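Local coordinates for vacuolar aminopeptidase 1 (Saccharomyces cerevisiae, PDB 5JGF), which removes amino acids, preferably neutral or hydrophobic ones, from the N-terminus of peptides in the yeast vacuole as a zinc-dependent, dodecameric aminopeptidase, at residues N69-L75 and F289-Y295; V85-H91 and S338-D344; A308-E314 and S418-T423; G368-S372 and I428-A433. One frame throughout, in Å; residues are numbered along the deposited sequence.

Contact 1: N69-L75 and F289-Y295; sequences NLSAFIL and FSTVTLY
Leu75 lays its CD1 methyl over one face of the Phe289 ring, offset toward the rim and 3.7 Å from CD1 of Phe289. This CH-pi contact ends an antiparallel strand pair in the central mixed sheet of the M18 zinc-peptidase fold. The phenyl group reaches across because its first torsion sets CG opposite the backbone N (chi1 -169°). There CB of Phe73 meets it in plane at the edge, and CD1 of Phe73 comes within 3.8 Å of CE2 of Phe289. A flat ring suits the spot, serving one neighbour with its face and another with its rim. Behind the strands, Leu70, Ala72, Ile74, Val292 and Leu294 turn to helices 25-38 and 261-278, hence their apolar character.

Along the Phe289 side the residues then become polar. Ser71 and Thr293 form a non-hydrogen-bonded pair whose hydroxyls make the link instead, OG of Ser71 lying 2.9 Å from OG1 of Thr293. Thr291 OG1 donates to Ala72 O at 2.8 Å from above the carbonyl plane, while Val292 N approaches the same oxygen in that plane. Two donors likewise hold Leu294 O at the far end: Leu70 N in the carbonyl plane, and Asn69 ND2, at 2.8 Å, from above that plane, with Leu294 O nearly in the plane of the Asn69 amide.

Contact 2: V85-H91 and S338-D344; sequences VGVIGSH and SIILSAD. With ZN (zinc ion), chain K.
Val87 and Leu341 belong to neighbouring parallel strands, and the ladder between them is regular: Leu341 N donates to Val87 O at 2.7 Å, Gly89 N to Leu341 O, and Val87 N to Ile339 O. At the start of the pair a side chain takes part, Ser338 OG accepting the Val85 N-H at 2.7 Å while also bonded to Val334 O.

Two further serines serve the other end. Ser90 OG donates to Ala343 O at 2.9 Å, in the carbonyl plane and on a lone pair; with an alanine here, Ala343 O would probably lose its side-chain donor and the two strands one tie near their metal ligands. Water 1 donates both to Gly89 O and to Ser342 OG, and the latter is also bonded to Asp429 OD1.

Apolar contacts fill in between. Val87 and Ile340 lie side by side, CB of Val87 4.0 Å from CG1 of Ile340, while on the opposite face Ile88 CG2 rests against Ala343 CB. Beta-branched valine and isoleucine suit buried strands, where the extended backbone accommodates them.

Metal coordination finishes the pair. The first torsion of His91 (chi1 69°) places CG between the backbone N and carbonyl carbon, and NE2 binds zinc at 2.1 Å; the Asp344 carboxylate stands 84° to the ring. Asp344 binds through both oxygens, OD1 at 2.1 Å and OD2 more loosely, and Asp93 O holds His91 ND1, fixing the ring's rotation. Asp262 and waters 2 and 3 complete the ion's shell, part of the two-zinc centre of M18 aminopeptidases, set at the C-terminal ends of the parallel strands.

Contact 3: A308-E314 and S418-T423; sequences AKGGLLE and SLASQT
Gln422 holds CG opposite its own carbonyl carbon (chi1 -66°) and is extended beyond it, while the Glu314 chain bends sharply at its second torsion (chi2 91°); the bend brings OE2 to the Gln422 amide, and the two side chains cross at about a right angle. The motif is a helix start, 3-10 turn 308-310 followed by helix 312-324, lying against helix 416-423 on one side of the central sheet; Gly311, at the N-cap, has the positive phi that glycine tolerates.

The Gln422 amide bridges turn and helix. Its NE2 donates to Ala308 O at 3.1 Å, almost straight and in the amide plane, and to Glu314 OE2 at 2.8 Å, on the syn side of a carboxylate tilted only 24° from the amide. Glutamine fits because one NH2 group can satisfy a backbone carbonyl and an anion together; a leucine in its place would probably leave both acceptors without this donor and Glu314 freer to turn.

Carbon contacts lie beneath the polar bridge. Ala308 CB meets CD2 of Leu419 at 4.1 Å, and the Glu314 CG methylene lies 3.8 Å from the CG2 methyl of Thr423, whose OG1 is turned back onto Leu419 O within its own helix. The far side of helix 416-423 faces a second subunit, where Ala420 packs on Arg305 and Ser421 on Thr304 of that chain.

At the rim the long, flexible Lys309 bends at its last torsion, and NZ donates to Ser418 OG at 2.8 Å. Water 4 closes the edge, accepting from Lys309 NZ and donating to Gln422 OE1 at 2.7 Å.

Contact 4: G368-S372 and I428-A433; sequences GITLS and IDLGIA
Thr370 O is gripped twice: Gly431 N donates to it at 2.9 Å across the contact, and Asn346 ND2 of strand 339-347 adds a second bond. The setting is an antiparallel pair in the central mixed sheet, strand 369-372 against strand 426-434; the axes of 369-372 and 428-431 meet at 142°. Thr370 N returns a bond to Gly431 O at 2.8 Å, and Ser372 N donates to Asp429 O.

Gly431 is fully extended, a backbone shape glycine adopts readily, and Ile369 lays its CD1 methyl against the peptide itself, 3.5 Å from Gly431 O. The same methyl reaches CG1 of Ile432 at 4.0 Å. Ile369 gets there because CG1 lies roughly opposite its backbone N (chi1 -155°).

In the non-hydrogen-bonded pair the Leu371 and Leu430 side chains cross at a slant. CD1 of Leu371 touches two neighbours, 3.6 Å from CG2 of Ile428 and 3.8 Å from CB of Leu430. Leu430 has CG between backbone N and carbonyl carbon (chi1 47°), and its CD1 meets Ile369 CG1. Greasy residues suit this face because helices 383-396 and 448-468 cover it.

The other side is polar. Asp429, close to the zinc ligand Asp344, has its carboxylate fixed by Thr414 OG1 and Ala380 N besides Ser342 OG, so this buried acid has firm partners; Ser372 OG pairs with Asn346. Where the strands part, water 5 donates to Gly368 O at 2.7 Å, lies near Thr370 OG1, and accepts from Ala433 N at 2.9 Å.

In the fold
From the N terminus, contact 1 opens first, at 69-75, and closes a long loop at 289-295. Before it closes, strand 85-91 has begun contact 2, so the two cross; they meet where Tyr295 N bonds to Ser90 O, since 289-295 and 86-91 are sheet neighbours. Contact 3 opens at 308 inside the second loop and ends at 418-423, crossing contact 2, while contact 4 crosses contact 3 in turn. Contact 1 stands in series with contacts 3 and 4, as contact 2 does with contact 4. Three contacts thus knit one sheet strand by strand, and contact 3 packs helices onto it, touching contacts 1 and 2.

Contact 1: N69-L75 and F289-Y295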
loop_
_atom_site.group_PDB
_atom_site.type_symbol
_atom_site.label_atom_id
_atom_site.label_comp_id
_atom_site.label_asym_id
_atom_site.label_seq_id
_atom_site.Cartn_x
_atom_site.Cartn_y
_atom_site.Cartn_z
ATOM N N ASN D 69 -33.769 36.670 -14.247
ATOM C CA ASN D 69 -33.256 36.645 -15.619
ATOM C C ASN D 69 -33.801 37.924 -16.266
ATOM O O ASN D 69 -35.010 38.061 -16.453
ATOM C CB ASN D 69 -33.816 35.380 -16.286
ATOM C CG ASN D 69 -33.313 35.142 -17.708
ATOM O OD1 ASN D 69 -33.876 34.302 -18.414
ATOM N ND2 ASN D 69 -32.267 35.844 -18.126
ATOM N N LEU D 70 -32.914 38.859 -16.592
ATOM C CA LEU D 70 -33.333 40.134 -17.167
ATOM C C LEU D 70 -32.670 40.459 -18.497
ATOM O O LEU D 70 -31.498 40.156 -18.712
ATOM C CB LEU D 70 -33.052 41.260 -16.162
ATOM C CG LEU D 70 -33.377 42.718 -16.531
ATOM C CD1 LEU D 70 -33.618 43.513 -15.264
ATOM C CD2 LEU D 70 -32.242 43.329 -17.337
ATOM N N SER D 71 -33.440 41.068 -19.394
ATOM C CA SER D 71 -32.920 41.467 -20.693
ATOM C C SER D 71 -33.345 42.899 -20.975
ATOM O O SER D 71 -34.537 43.204 -21.015
ATOM C CB SER D 71 -33.447 40.557 -21.801
ATOM O OG SER D 71 -32.911 40.945 -23.057
ATOM N N ALA D 72 -32.362 43.776 -21.138
ATOM C CA ALA D 72 -32.623 45.178 -21.435
ATOM C C ALA D 72 -32.178 45.379 -22.870
ATOM O O ALA D 72 -31.122 44.884 -23.270
ATOM C CB ALA D 72 -31.818 46.074 -20.506
ATOM N N PHE D 73 -32.978 46.090 -23.658
ATOM C CA PHE D 73 -32.604 46.308 -25.041
ATOM C C PHE D 73 -33.045 47.646 -25.614
ATOM O O PHE D 73 -33.984 48.278 -25.126
ATOM C CB PHE D 73 -33.118 45.155 -25.914
ATOM C CG PHE D 73 -34.606 44.916 -25.822
ATOM C CD1 PHE D 73 -35.457 45.347 -26.837
ATOM C CD2 PHE D 73 -35.150 44.220 -24.745
ATOM C CE1 PHE D 73 -36.831 45.080 -26.785
ATOM C CE2 PHE D 73 -36.520 43.950 -24.683
ATOM C CZ PHE D 73 -37.361 44.380 -25.707
ATOM N N ILE D 74 -32.324 48.068 -26.645
ATOM C CA ILE D 74 -32.581 49.320 -27.340
ATOM C C ILE D 74 -32.761 48.958 -28.808
ATOM O O ILE D 74 -31.856 48.399 -29.430
ATOM C CB ILE D 74 -31.390 50.282 -27.201
ATOM C CG1 ILE D 74 -31.019 50.439 -25.724
ATOM C CG2 ILE D 74 -31.741 51.640 -27.810
ATOM C CD1 ILE D 74 -29.739 51.222 -25.494
ATOM N N LEU D 75 -33.931 49.272 -29.353
ATOM C CA LEU D 75 -34.243 48.963 -30.743
ATOM C C LEU D 75 -34.452 50.248 -31.538
ATOM O O LEU D 75 -35.330 51.048 -31.216
ATOM C CB LEU D 75 -35.501 48.094 -30.799
ATOM C CG LEU D 75 -36.078 47.684 -32.159
ATOM C CD1 LEU D 75 -35.032 46.960 -32.998
ATOM C CD2 LEU D 75 -37.286 46.793 -31.927
ATOM N N PHE D 289 -29.699 47.535 -32.804
ATOM C CA PHE D 289 -30.469 46.731 -31.858
ATOM C C PHE D 289 -29.383 46.298 -30.870
ATOM O O PHE D 289 -28.495 45.519 -31.224
ATOM C CB PHE D 289 -31.083 45.513 -32.564
ATOM C CG PHE D 289 -32.116 44.764 -31.743
ATOM C CD1 PHE D 289 -33.026 43.917 -32.370
ATOM C CD2 PHE D 289 -32.166 44.886 -30.355
ATOM C CE1 PHE D 289 -33.972 43.202 -31.633
ATOM C CE2 PHE D 289 -33.109 44.173 -29.607
ATOM C CZ PHE D 289 -34.013 43.331 -30.246
ATOM N N SER D 290 -29.443 46.829 -29.653
ATOM C CA SER D 290 -28.448 46.533 -28.621
ATOM C C SER D 290 -29.095 45.927 -27.387
ATOM O O SER D 290 -30.236 46.242 -27.059
ATOM C CB SER D 290 -27.721 47.820 -28.214
ATOM O OG SER D 290 -27.159 48.475 -29.338
ATOM N N THR D 291 -28.366 45.059 -26.692
ATOM C CA THR D 291 -28.919 44.449 -25.497
ATOM C C THR D 291 -27.890 43.904 -24.526
ATOM O O THR D 291 -26.798 43.495 -24.915
ATOM C CB THR D 291 -29.871 43.273 -25.837
ATOM O OG1 THR D 291 -30.281 42.624 -24.624
ATOM C CG2 THR D 291 -29.173 42.244 -26.714
ATOM N N VAL D 292 -28.255 43.938 -23.253
ATOM C CA VAL D 292 -27.451 43.351 -22.198
ATOM C C VAL D 292 -28.458 42.391 -21.582
ATOM O O VAL D 292 -29.521 42.808 -21.119
ATOM C CB VAL D 292 -27.012 44.354 -21.120
ATOM C CG1 VAL D 292 -26.446 43.587 -19.915
ATOM C CG2 VAL D 292 -25.949 45.285 -21.672
ATOM N N THR D 293 -28.152 41.102 -21.621
ATOM C CA THR D 293 -29.041 40.115 -21.047
ATOM C C THR D 293 -28.297 39.451 -19.896
ATOM O O THR D 293 -27.158 39.009 -20.053
ATOM C CB THR D 293 -29.480 39.091 -22.106
ATOM O OG1 THR D 293 -30.220 39.774 -23.133
ATOM C CG2 THR D 293 -30.371 38.021 -21.490
ATOM N N LEU D 294 -28.956 39.423 -18.738
ATOM C CA LEU D 294 -28.404 38.873 -17.505
ATOM C C LEU D 294 -29.088 37.555 -17.166
ATOM O O LEU D 294 -30.312 37.499 -17.022
ATOM C CB LEU D 294 -28.608 39.878 -16.372
ATOM C CG LEU D 294 -28.102 41.290 -16.685
ATOM C CD1 LEU D 294 -28.412 42.213 -15.516
ATOM C CD2 LEU D 294 -26.603 41.256 -16.969
ATOM N N TYR D 295 -28.285 36.504 -17.023
ATOM C CA TYR D 295 -28.795 35.167 -16.745
ATOM C C TYR D 295 -28.600 34.666 -15.322
ATOM O O TYR D 295 -27.675 35.070 -14.616
ATOM C CB TYR D 295 -28.134 34.164 -17.694
ATOM C CG TYR D 295 -28.384 34.443 -19.157
ATOM C CD1 TYR D 295 -29.577 34.055 -19.765
ATOM C CD2 TYR D 295 -27.430 35.104 -19.931
ATOM C CE1 TYR D 295 -29.812 34.315 -21.112
ATOM C CE2 TYR D 295 -27.657 35.372 -21.279
ATOM C CZ TYR D 295 -28.847 34.974 -21.861
ATOM O OH TYR D 295 -29.070 35.236 -23.193
#

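Contact 2: V85-H91 and S338-D344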
loop_
_atom_site.group_PDB
_atom_site.type_symbol
_atom_site.label_atom_id
_atom_site.label_comp_id
_atom_site.label_asym_id
_atom_site.label_seq_id
_atom_site.Cartn_x
_atom_site.Cartn_y
_atom_site.Cartn_z
ATOM N N VAL D 85 -27.474 42.191 -34.117
ATOM C CA VAL D 85 -27.699 42.628 -32.747
ATOM C C VAL D 85 -26.370 42.685 -31.994
ATOM O O VAL D 85 -25.532 41.793 -32.140
ATOM C CB VAL D 85 -28.650 41.655 -32.004
ATOM C CG1 VAL D 85 -28.970 42.189 -30.620
ATOM C CG2 VAL D 85 -29.926 41.455 -32.813
ATOM N N GLY D 86 -26.179 43.749 -31.215
ATOM C CA GLY D 86 -24.971 43.904 -30.419
ATOM C C GLY D 86 -25.354 43.432 -29.034
ATOM O O GLY D 86 -26.139 44.088 -28.349
ATOM N N VAL D 87 -24.791 42.302 -28.612
ATOM C CA VAL D 87 -25.150 41.704 -27.329
ATOM C C VAL D 87 -24.051 41.522 -26.290
ATOM O O VAL D 87 -22.908 41.212 -26.625
ATOM C CB VAL D 87 -25.735 40.282 -27.543
ATOM C CG1 VAL D 87 -26.184 39.695 -26.210
ATOM C CG2 VAL D 87 -26.878 40.313 -28.548
ATOM N N ILE D 88 -24.412 41.714 -25.026
ATOM C CA ILE D 88 -23.496 41.431 -23.929
ATOM C C ILE D 88 -24.295 40.517 -23.011
ATOM O O ILE D 88 -25.363 40.892 -22.519
ATOM C CB ILE D 88 -23.060 42.665 -23.111
ATOM C CG1 ILE D 88 -22.219 43.611 -23.968
ATOM C CG2 ILE D 88 -22.205 42.199 -21.919
ATOM C CD1 ILE D 88 -21.658 44.795 -23.194
ATOM N N GLY D 89 -23.796 39.303 -22.806
ATOM C CA GLY D 89 -24.486 38.368 -21.937
ATOM C C GLY D 89 -23.644 38.056 -20.715
ATOM O O GLY D 89 -22.467 37.735 -20.844
ATOM N N SER D 90 -24.243 38.158 -19.532
ATOM C CA SER D 90 -23.535 37.884 -18.283
ATOM C C SER D 90 -24.469 37.159 -17.324
ATOM O O SER D 90 -25.670 37.053 -17.583
ATOM C CB SER D 90 -23.071 39.193 -17.636
ATOM O OG SER D 90 -22.182 39.898 -18.483
ATOM N N HIS D 91 -23.932 36.648 -16.221
ATOM C CA HIS D 91 -24.799 35.973 -15.267
ATOM C C HIS D 91 -24.843 36.710 -13.939
ATOM O O HIS D 91 -23.841 37.262 -13.485
ATOM C CB HIS D 91 -24.407 34.487 -15.103
ATOM C CG HIS D 91 -23.091 34.247 -14.425
ATOM N ND1 HIS D 91 -22.978 34.080 -13.062
ATOM C CD2 HIS D 91 -21.852 34.043 -14.932
ATOM C CE1 HIS D 91 -21.727 33.776 -12.757
ATOM N NE2 HIS D 91 -21.024 33.748 -13.875
ATOM N N SER D 338 -24.689 39.387 -36.186
ATOM C CA SER D 338 -24.573 39.827 -34.799
ATOM C C SER D 338 -23.245 39.489 -34.127
ATOM O O SER D 338 -22.483 38.651 -34.603
ATOM C CB SER D 338 -25.701 39.211 -33.962
ATOM O OG SER D 338 -26.984 39.516 -34.489
ATOM N N ILE D 339 -22.980 40.163 -33.013
ATOM C CA ILE D 339 -21.782 39.922 -32.216
ATOM C C ILE D 339 -22.232 39.812 -30.766
ATOM O O ILE D 339 -22.879 40.716 -30.236
ATOM C CB ILE D 339 -20.746 41.072 -32.326
ATOM C CG1 ILE D 339 -20.044 41.031 -33.689
ATOM C CG2 ILE D 339 -19.712 40.949 -31.201
ATOM C CD1 ILE D 339 -19.224 39.769 -33.938
ATOM N N ILE D 340 -21.909 38.692 -30.131
ATOM C CA ILE D 340 -22.276 38.496 -28.741
ATOM C C ILE D 340 -21.020 38.499 -27.885
ATOM O O ILE D 340 -20.066 37.778 -28.172
ATOM C CB ILE D 340 -22.989 37.138 -28.514
ATOM C CG1 ILE D 340 -24.284 37.070 -29.329
ATOM C CG2 ILE D 340 -23.293 36.956 -27.028
ATOM C CD1 ILE D 340 -25.021 35.732 -29.202
ATOM N N LEU D 341 -21.006 39.337 -26.857
ATOM C CA LEU D 341 -19.876 39.348 -25.946
ATOM C C LEU D 341 -20.370 38.580 -24.734
ATOM O O LEU D 341 -21.296 39.017 -24.054
ATOM C CB LEU D 341 -19.485 40.769 -25.508
ATOM C CG LEU D 341 -18.951 41.777 -26.532
ATOM C CD1 LEU D 341 -18.367 42.978 -25.792
ATOM C CD2 LEU D 341 -17.882 41.130 -27.404
ATOM N N SER D 342 -19.787 37.411 -24.496
ATOM C CA SER D 342 -20.144 36.613 -23.331
ATOM C C SER D 342 -19.200 37.146 -22.261
ATOM O O SER D 342 -18.022 36.792 -22.237
ATOM C CB SER D 342 -19.865 35.132 -23.592
ATOM O OG SER D 342 -20.052 34.375 -22.410
ATOM N N ALA D 343 -19.715 38.015 -21.396
ATOM C CA ALA D 343 -18.898 38.636 -20.364
ATOM C C ALA D 343 -18.974 37.926 -19.023
ATOM O O ALA D 343 -19.963 38.042 -18.302
ATOM C CB ALA D 343 -19.296 40.105 -20.201
ATOM N N ASP D 344 -17.917 37.186 -18.704
ATOM C CA ASP D 344 -17.835 36.463 -17.444
ATOM C C ASP D 344 -16.412 36.662 -16.934
ATOM O O ASP D 344 -15.450 36.588 -17.699
ATOM C CB ASP D 344 -18.121 34.972 -17.653
ATOM C CG ASP D 344 -18.469 34.256 -16.358
ATOM O OD1 ASP D 344 -18.350 34.880 -15.287
ATOM O OD2 ASP D 344 -18.863 33.070 -16.413
HETATM ZN ZN ZN K . -18.911 33.370 -13.877
HETATM O O HOH W 1 -20.808 35.351 -19.888
HETATM O O HOH W 2 -16.520 33.089 -14.105
HETATM O O HOH W 3 -19.067 31.394 -13.375
#

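Contact 3: A308-E314 and S418-T423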
loop_
_atom_site.group_PDB
_atom_site.type_symbol
_atom_site.label_atom_id
_atom_site.label_comp_id
_atom_site.label_asym_id
_atom_site.label_seq_id
_atom_site.Cartn_x
_atom_site.Cartn_y
_atom_site.Cartn_z
ATOM N N ALA D 308 -28.893 30.686 -19.413
ATOM C CA ALA D 308 -28.588 30.960 -20.817
ATOM C C ALA D 308 -29.259 30.001 -21.793
ATOM O O ALA D 308 -29.660 30.406 -22.879
ATOM C CB ALA D 308 -27.077 30.951 -21.044
ATOM N N LYS D 309 -29.379 28.732 -21.414
ATOM C CA LYS D 309 -29.997 27.754 -22.299
ATOM C C LYS D 309 -31.513 27.932 -22.388
ATOM O O LYS D 309 -32.157 27.329 -23.247
ATOM C CB LYS D 309 -29.643 26.333 -21.844
ATOM C CG LYS D 309 -28.141 26.031 -21.916
ATOM C CD LYS D 309 -27.819 24.629 -21.405
ATOM C CE LYS D 309 -26.315 24.365 -21.385
ATOM N NZ LYS D 309 -25.715 24.323 -22.752
ATOM N N GLY D 310 -32.061 28.773 -21.511
ATOM C CA GLY D 310 -33.493 29.047 -21.493
ATOM C C GLY D 310 -33.932 29.968 -22.624
ATOM O O GLY D 310 -35.126 30.169 -22.850
ATOM N N GLY D 311 -32.955 30.552 -23.311
ATOM C CA GLY D 311 -33.216 31.407 -24.460
ATOM C C GLY D 311 -33.931 32.744 -24.349
ATOM O O GLY D 311 -34.614 33.139 -25.295
ATOM N N LEU D 312 -33.781 33.462 -23.242
ATOM C CA LEU D 312 -34.452 34.757 -23.133
ATOM C C LEU D 312 -33.953 35.729 -24.207
ATOM O O LEU D 312 -34.729 36.520 -24.747
ATOM C CB LEU D 312 -34.245 35.365 -21.743
ATOM C CG LEU D 312 -34.909 36.735 -21.537
ATOM C CD1 LEU D 312 -36.422 36.613 -21.756
ATOM C CD2 LEU D 312 -34.609 37.255 -20.138
ATOM N N LEU D 313 -32.659 35.668 -24.519
ATOM C CA LEU D 313 -32.081 36.544 -25.534
ATOM C C LEU D 313 -32.754 36.327 -26.883
ATOM O O LEU D 313 -33.214 37.278 -27.520
ATOM C CB LEU D 313 -30.582 36.279 -25.678
ATOM C CG LEU D 313 -29.898 36.971 -26.863
ATOM C CD1 LEU D 313 -29.917 38.479 -26.671
ATOM C CD2 LEU D 313 -28.467 36.469 -26.985
ATOM N N GLU D 314 -32.796 35.068 -27.312
ATOM C CA GLU D 314 -33.408 34.704 -28.582
ATOM C C GLU D 314 -34.877 35.120 -28.600
ATOM O O GLU D 314 -35.392 35.574 -29.624
ATOM C CB GLU D 314 -33.295 33.189 -28.812
ATOM C CG GLU D 314 -31.861 32.644 -28.879
ATOM C CD GLU D 314 -31.323 32.184 -27.526
ATOM O OE1 GLU D 314 -31.097 33.029 -26.640
ATOM O OE2 GLU D 314 -31.126 30.963 -27.350
ATOM N N SER D 418 -22.921 28.136 -25.314
ATOM C CA SER D 418 -24.367 27.952 -25.381
ATOM C C SER D 418 -25.011 29.051 -26.231
ATOM O O SER D 418 -25.797 28.764 -27.133
ATOM C CB SER D 418 -24.986 27.969 -23.977
ATOM O OG SER D 418 -24.597 26.832 -23.223
ATOM N N LEU D 419 -24.674 30.306 -25.945
ATOM C CA LEU D 419 -25.249 31.416 -26.705
ATOM C C LEU D 419 -24.860 31.355 -28.183
ATOM O O LEU D 419 -25.696 31.578 -29.058
ATOM C CB LEU D 419 -24.821 32.760 -26.104
ATOM C CG LEU D 419 -25.311 33.054 -24.682
ATOM C CD1 LEU D 419 -24.871 34.451 -24.274
ATOM C CD2 LEU D 419 -26.833 32.933 -24.617
ATOM N N ALA D 420 -23.599 31.037 -28.462
ATOM C CA ALA D 420 -23.128 30.948 -29.842
ATOM C C ALA D 420 -23.852 29.847 -30.618
ATOM O O ALA D 420 -24.263 30.043 -31.766
ATOM C CB ALA D 420 -21.620 30.697 -29.864
ATOM N N SER D 421 -24.009 28.688 -29.988
ATOM C CA SER D 421 -24.669 27.555 -30.622
ATOM C C SER D 421 -26.159 27.792 -30.819
ATOM O O SER D 421 -26.721 27.443 -31.856
ATOM C CB SER D 421 -24.473 26.292 -29.774
ATOM O OG SER D 421 -23.093 26.012 -29.612
ATOM N N GLN D 422 -26.791 28.387 -29.814
ATOM C CA GLN D 422 -28.222 28.653 -29.855
ATOM C C GLN D 422 -28.608 29.705 -30.891
ATOM O O GLN D 422 -29.643 29.583 -31.548
ATOM C CB GLN D 422 -28.703 29.070 -28.461
ATOM C CG GLN D 422 -28.576 27.938 -27.438
ATOM C CD GLN D 422 -28.741 28.387 -25.995
ATOM O OE1 GLN D 422 -28.443 27.627 -25.070
ATOM N NE2 GLN D 422 -29.215 29.614 -25.791
ATOM N N THR D 423 -27.774 30.727 -31.047
ATOM C CA THR D 423 -28.063 31.800 -32.001
ATOM C C THR D 423 -27.388 31.622 -33.355
ATOM O O THR D 423 -27.945 31.998 -34.391
ATOM C CB THR D 423 -27.628 33.170 -31.449
ATOM O OG1 THR D 423 -26.208 33.172 -31.255
ATOM C CG2 THR D 423 -28.324 33.469 -30.123
HETATM O O HOH W 4 -27.075 25.291 -25.316
#

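Contact 4: G368-S372 and I428-A433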
loop_
_atom_site.group_PDB
_atom_site.type_symbol
_atom_site.label_atom_id
_atom_site.label_comp_id
_atom_site.label_asym_id
_atom_site.label_seq_id
_atom_site.Cartn_x
_atom_site.Cartn_y
_atom_site.Cartn_z
ATOM N N GLY D 368 -7.170 46.415 -18.255
ATOM C CA GLY D 368 -8.302 46.395 -19.161
ATOM C C GLY D 368 -8.992 45.048 -19.230
ATOM O O GLY D 368 -8.652 44.123 -18.492
ATOM N N ILE D 369 -9.960 44.943 -20.133
ATOM C CA ILE D 369 -10.728 43.719 -20.317
ATOM C C ILE D 369 -9.805 42.557 -20.679
ATOM O O ILE D 369 -8.749 42.753 -21.281
ATOM C CB ILE D 369 -11.793 43.912 -21.434
ATOM C CG1 ILE D 369 -12.953 42.933 -21.237
ATOM C CG2 ILE D 369 -11.153 43.735 -22.814
ATOM C CD1 ILE D 369 -13.852 43.279 -20.056
ATOM N N THR D 370 -10.208 41.346 -20.308
ATOM C CA THR D 370 -9.413 40.163 -20.603
ATOM C C THR D 370 -10.166 39.216 -21.521
ATOM O O THR D 370 -11.295 38.825 -21.242
ATOM C CB THR D 370 -9.027 39.409 -19.310
ATOM O OG1 THR D 370 -8.204 40.258 -18.504
ATOM C CG2 THR D 370 -8.249 38.129 -19.642
ATOM N N LEU D 371 -9.529 38.867 -22.631
ATOM C CA LEU D 371 -10.116 37.963 -23.599
ATOM C C LEU D 371 -9.888 36.537 -23.094
ATOM O O LEU D 371 -8.777 36.192 -22.679
ATOM C CB LEU D 371 -9.430 38.175 -24.950
ATOM C CG LEU D 371 -10.233 38.064 -26.244
ATOM C CD1 LEU D 371 -11.550 38.827 -26.139
ATOM C CD2 LEU D 371 -9.378 38.622 -27.373
ATOM N N SER D 372 -10.940 35.723 -23.102
ATOM C CA SER D 372 -10.844 34.335 -22.650
ATOM C C SER D 372 -10.698 33.449 -23.876
ATOM O O SER D 372 -11.591 33.393 -24.730
ATOM C CB SER D 372 -12.089 33.933 -21.858
ATOM O OG SER D 372 -12.202 34.687 -20.663
ATOM N N ILE D 428 -17.886 36.085 -28.409
ATOM C CA ILE D 428 -16.565 36.303 -27.840
ATOM C C ILE D 428 -16.614 36.249 -26.319
ATOM O O ILE D 428 -17.324 37.032 -25.685
ATOM C CB ILE D 428 -16.021 37.680 -28.272
ATOM C CG1 ILE D 428 -16.084 37.788 -29.799
ATOM C CG2 ILE D 428 -14.587 37.868 -27.775
ATOM C CD1 ILE D 428 -16.236 39.198 -30.310
ATOM N N ASP D 429 -15.870 35.316 -25.736
ATOM C CA ASP D 429 -15.821 35.199 -24.286
ATOM C C ASP D 429 -14.706 36.090 -23.760
ATOM O O ASP D 429 -13.562 36.001 -24.201
ATOM C CB ASP D 429 -15.576 33.744 -23.868
ATOM C CG ASP D 429 -16.865 32.949 -23.743
ATOM O OD1 ASP D 429 -17.614 33.172 -22.767
ATOM O OD2 ASP D 429 -17.130 32.106 -24.622
ATOM N N LEU D 430 -15.058 36.968 -22.828
ATOM C CA LEU D 430 -14.101 37.883 -22.226
ATOM C C LEU D 430 -14.689 38.355 -20.910
ATOM O O LEU D 430 -15.798 37.973 -20.547
ATOM C CB LEU D 430 -13.848 39.080 -23.152
ATOM C CG LEU D 430 -15.057 39.799 -23.772
ATOM C CD1 LEU D 430 -15.893 40.473 -22.699
ATOM C CD2 LEU D 430 -14.553 40.838 -24.782
ATOM N N GLY D 431 -13.952 39.186 -20.190
ATOM C CA GLY D 431 -14.473 39.667 -18.930
ATOM C C GLY D 431 -13.435 40.407 -18.130
ATOM O O GLY D 431 -12.298 40.570 -18.568
ATOM N N ILE D 432 -13.845 40.879 -16.962
ATOM C CA ILE D 432 -12.954 41.590 -16.066
ATOM C C ILE D 432 -12.338 40.494 -15.205
ATOM O O ILE D 432 -13.058 39.693 -14.610
ATOM C CB ILE D 432 -13.745 42.580 -15.182
ATOM C CG1 ILE D 432 -14.459 43.604 -16.075
ATOM C CG2 ILE D 432 -12.806 43.277 -14.200
ATOM C CD1 ILE D 432 -15.409 44.535 -15.329
ATOM N N ALA D 433 -11.011 40.444 -15.164
ATOM C CA ALA D 433 -10.314 39.424 -14.394
ATOM C C ALA D 433 -10.351 39.702 -12.900
ATOM O O ALA D 433 -10.381 40.854 -12.470
ATOM C CB ALA D 433 -8.867 39.313 -14.869
HETATM O O HOH W 5 -9.280 42.281 -16.591
#